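Side-chain contacts in MSM0271 protein (Mycobacterium smegmatis, PDB 5SUH), which forms part of the protein shell of a mycobacterial microcompartment as a double-ringed trimer and may take part in transport across it: residues 146-149 / 150-154; 163-166 / 167-171. All blocks are in the same frame, centred on the assembly; numbering follows the deposited sequence.

Contact 1 of 2, residues 146-149 / 150-154; sequences TDIT and DQHAV
Thr149 and His152 meet in an N-terminal helix cap, where the loop leaving strand 138-145 turns into helix 150-156. Thr149 is the N-cap residue: its OG1, set between backbone N and carbonyl carbon (chi1 68°), accepts a weak bond from His152 N at 3.3 Å. Its carbonyl O receives Ala153 N at 3.0 Å, the first of the regular helical bonds. A water bridges Thr149 N, from which it accepts at 3.0 Å, and His152 ND1, 2.9 Å away, lying in the imidazole plane at its edge. In this circularly permuted BMC domain the capped helix lies against a neighbouring copy. Glu79 of the second subunit is hydrogen-bonded to His152 NE2, so both ring nitrogens have partners and the rotation of the imidazole is probably restrained. The loop residue Ile148 adds an apolar contact, its side chain running crosswise to that of His152. With CG1 anti to the backbone N (chi1 -170°), Ile148 lays CD1 over one face of the ring, 3.6 Å from the His152 centroid in a CH-pi contact, while its CG2 branch faces Ala153 CB at 4.3 Å.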
loop_
_atom_site.group_PDB
_atom_site.type_symbol
_atom_site.label_atom_id
_atom_site.label_comp_id
_atom_site.label_asym_id
_atom_site.label_seq_id
_atom_site.Cartn_x
_atom_site.Cartn_y
_atom_site.Cartn_z
ATOM N N THR A 146 21.121 4.954 25.388
ATOM C CA THR A 146 22.136 5.936 24.999
ATOM C C THR A 146 23.013 5.455 23.843
ATOM O O THR A 146 23.193 4.254 23.653
ATOM C CB THR A 146 23.036 6.313 26.174
ATOM O OG1 THR A 146 23.755 5.161 26.625
ATOM C CG2 THR A 146 22.201 6.871 27.297
ATOM N N ASP A 147 23.491 6.406 23.041
ATOM C CA ASP A 147 24.457 6.139 21.976
ATOM C C ASP A 147 23.988 4.986 21.071
ATOM O O ASP A 147 24.633 3.935 20.987
ATOM C CB ASP A 147 25.830 5.833 22.609
ATOM C CG ASP A 147 26.966 5.772 21.587
ATOM O OD1 ASP A 147 26.881 6.478 20.557
ATOM O OD2 ASP A 147 27.959 5.033 21.822
ATOM N N ILE A 148 22.893 5.208 20.349
ATOM C CA ILE A 148 22.298 4.141 19.554
ATOM C C ILE A 148 23.289 3.682 18.458
ATOM O O ILE A 148 23.985 4.495 17.836
ATOM C CB ILE A 148 20.919 4.590 18.950
ATOM C CG1 ILE A 148 20.177 3.407 18.327
ATOM C CG2 ILE A 148 21.067 5.735 17.929
ATOM C CD1 ILE A 148 18.743 3.729 17.860
ATOM N N THR A 149 23.403 2.369 18.283
ATOM C CA THR A 149 24.329 1.807 17.293
ATOM C C THR A 149 23.799 2.092 15.893
ATOM O O THR A 149 22.593 2.295 15.708
ATOM C CB THR A 149 24.512 0.301 17.454
ATOM O OG1 THR A 149 23.286 -0.367 17.122
ATOM C CG2 THR A 149 24.883 -0.047 18.869
ATOM N N ASP A 150 24.681 2.111 14.905
ATOM C CA ASP A 150 24.263 2.525 13.568
ATOM C C ASP A 150 23.286 1.529 12.930
ATOM O O ASP A 150 22.379 1.928 12.194
ATOM C CB ASP A 150 25.486 2.776 12.680
ATOM C CG ASP A 150 26.384 1.579 12.566
ATOM O OD1 ASP A 150 26.144 0.578 13.280
ATOM O OD2 ASP A 150 27.346 1.651 11.769
ATOM N N GLN A 151 23.429 0.244 13.247
ATOM C CA GLN A 151 22.520 -0.772 12.708
ATOM C C GLN A 151 21.122 -0.670 13.343
ATOM O O GLN A 151 20.102 -0.906 12.690
ATOM C CB GLN A 151 23.117 -2.171 12.907
ATOM C CG GLN A 151 24.107 -2.585 11.820
ATOM C CD GLN A 151 24.556 -4.042 11.935
ATOM O OE1 GLN A 151 24.508 -4.791 10.964
ATOM N NE2 GLN A 151 25.028 -4.430 13.104
ATOM N N HIS A 152 21.075 -0.288 14.614
ATOM C CA HIS A 152 19.802 -0.078 15.277
ATOM C C HIS A 152 19.096 1.129 14.650
ATOM O O HIS A 152 17.905 1.070 14.352
ATOM C CB HIS A 152 20.014 0.126 16.784
ATOM C CG HIS A 152 18.744 0.174 17.576
ATOM N ND1 HIS A 152 18.718 0.462 18.924
ATOM C CD2 HIS A 152 17.455 -0.052 17.209
ATOM C CE1 HIS A 152 17.463 0.441 19.345
ATOM N NE2 HIS A 152 16.680 0.123 18.327
ATOM N N ALA A 153 19.853 2.205 14.428
ATOM C CA ALA A 153 19.323 3.444 13.856
ATOM C C ALA A 153 18.806 3.216 12.434
ATOM O O ALA A 153 17.719 3.689 12.076
ATOM C CB ALA A 153 20.406 4.559 13.874
ATOM N N VAL A 154 19.549 2.457 11.630
ATOM C CA VAL A 154 19.115 2.269 10.262
ATOM C C VAL A 154 17.799 1.454 10.175
ATOM O O VAL A 154 16.890 1.848 9.435
ATOM C CB VAL A 154 20.195 1.575 9.415
ATOM C CG1 VAL A 154 19.650 1.299 8.076
ATOM C CG2 VAL A 154 21.389 2.459 9.228
HETATM O O HOH W 1 21.551 0.415 19.550
#

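Contact 2 of 2, residues 163-166 / 167-171; sequences SMIL and PGQSL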
loop_
_atom_site.group_PDB
_atom_site.type_symbol
_atom_site.label_atom_id
_atom_site.label_comp_id
_atom_site.label_asym_id
_atom_site.label_seq_id
_atom_site.Cartn_x
_atom_site.Cartn_y
_atom_site.Cartn_z
ATOM N N SER A 163 10.585 12.258 11.113
ATOM C CA SER A 163 12.001 12.592 11.342
ATOM C C SER A 163 12.733 11.312 11.646
ATOM O O SER A 163 12.120 10.244 11.844
ATOM C CB SER A 163 12.264 13.595 12.472
ATOM O OG SER A 163 12.126 14.937 12.066
ATOM N N MET A 164 14.054 11.428 11.680
ATOM C CA MET A 164 14.896 10.266 11.806
ATOM C C MET A 164 15.876 10.441 12.931
ATOM O O MET A 164 16.256 11.564 13.275
ATOM C CB MET A 164 15.620 10.014 10.480
ATOM C CG MET A 164 14.644 9.820 9.309
ATOM S SD MET A 164 15.400 9.675 7.675
ATOM C CE MET A 164 16.158 11.277 7.477
ATOM N N ILE A 165 16.292 9.314 13.496
ATOM C CA ILE A 165 17.300 9.329 14.536
ATOM C C ILE A 165 18.633 8.950 13.904
ATOM O O ILE A 165 18.683 8.106 13.002
ATOM C CB ILE A 165 16.933 8.374 15.672
ATOM C CG1 ILE A 165 17.877 8.564 16.855
ATOM C CG2 ILE A 165 16.875 6.930 15.167
ATOM C CD1 ILE A 165 17.411 7.901 18.104
ATOM N N LEU A 166 19.692 9.640 14.317
ATOM C CA LEU A 166 21.054 9.406 13.807
ATOM C C LEU A 166 21.909 8.584 14.786
ATOM O O LEU A 166 21.700 8.652 16.008
ATOM C CB LEU A 166 21.738 10.739 13.506
ATOM C CG LEU A 166 21.061 11.615 12.453
ATOM C CD1 LEU A 166 21.821 12.923 12.310
ATOM C CD2 LEU A 166 20.943 10.898 11.102
ATOM N N PRO A 167 22.869 7.804 14.260
ATOM C CA PRO A 167 23.699 6.975 15.162
ATOM C C PRO A 167 24.422 7.849 16.180
ATOM O O PRO A 167 24.900 8.909 15.780
ATOM C CB PRO A 167 24.694 6.282 14.218
ATOM C CG PRO A 167 24.043 6.324 12.847
ATOM C CD PRO A 167 23.225 7.625 12.840
ATOM N N GLY A 168 24.444 7.477 17.461
ATOM C CA GLY A 168 25.128 8.301 18.449
ATOM C C GLY A 168 24.200 9.113 19.334
ATOM O O GLY A 168 24.565 9.568 20.421
ATOM N N GLN A 169 22.994 9.343 18.838
ATOM C CA GLN A 169 21.998 10.025 19.627
ATOM C C GLN A 169 21.435 9.078 20.718
ATOM O O GLN A 169 21.526 7.834 20.605
ATOM C CB GLN A 169 20.876 10.524 18.726
ATOM C CG GLN A 169 21.230 11.723 17.831
ATOM C CD GLN A 169 19.973 12.292 17.176
ATOM O OE1 GLN A 169 19.367 11.686 16.278
ATOM N NE2 GLN A 169 19.542 13.449 17.674
ATOM N N SER A 170 20.841 9.664 21.758
ATOM C CA SER A 170 20.164 8.868 22.764
ATOM C C SER A 170 18.672 8.742 22.400
ATOM O O SER A 170 18.058 9.667 21.854
ATOM C CB SER A 170 20.338 9.488 24.149
ATOM O OG SER A 170 21.692 9.435 24.551
ATOM N N LEU A 171 18.094 7.590 22.690
ATOM C CA LEU A 171 16.703 7.323 22.342
ATOM C C LEU A 171 15.822 7.062 23.577
ATOM O O LEU A 171 16.146 6.200 24.401
ATOM C CB LEU A 171 16.635 6.127 21.408
ATOM C CG LEU A 171 15.262 5.546 21.123
ATOM C CD1 LEU A 171 14.465 6.546 20.281
ATOM C CD2 LEU A 171 15.433 4.194 20.435
#
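Leu166 N gives its hydrogen to Gln169 OE1 at 2.9 Å, in an almost perfectly straight bond of 178° that uses a lone pair in the plane of the amide carbonyl. The bond spans a type II beta turn from Leu166 to Gln169, which leads the chain into strand 170-177 of the four-stranded antiparallel sheet in this BMC domain. The turn has its own backbone bond, from Gln169 N to Leu166 O at 3.2 Å, so Leu166 and Gln169 are joined twice: once through the main chain and once through the side-chain amide. Pro167 and Gly168 occupy the two corner positions, and the positive phi of Gly168 (104°) is the backbone shape that a type II turn needs at its third residue. Gln169 reaches the Leu166 amide because its CG stands anti to its own carbonyl carbon (chi1 -72°) and the chain runs on extended, bringing OE1 alongside Ile165 as well, 3.5 Å from Ile165 CG1. These two side chains run antiparallel, one beside the other. The end of the Ile165 side chain comes close to the strand and also touches Val199 of strand 197-202. Leu166 packs on Asp150 of the third subunit and Tyr59 of the fourth, placing the turn where subunits meet. The Ile165 side chain is roughly perpendicular to that of Leu171, and its CD1 lies 3.8 Å from Leu171 CB and 3.9 Å from Leu171 CD1.

Followed from the N terminus, the chain leaves strand 138-145, and contact 1 closes the short passage into helix 150-156. After that helix a loop brings it to contact 2, which closes the turn into strand 170-177. The two stand in series, neither enclosing nor crossing the other, yet their centres are about 7 Å apart. Probable backbone hydrogen bonds join them, Ile148 N to Gln169 O and Gly168 N to Ile148 O, both at 3.0 Å. Helix start and turn are thereby tied together beside the end of the antiparallel strand pair 138-145 and 170-177. Both contacts also touch the third subunit.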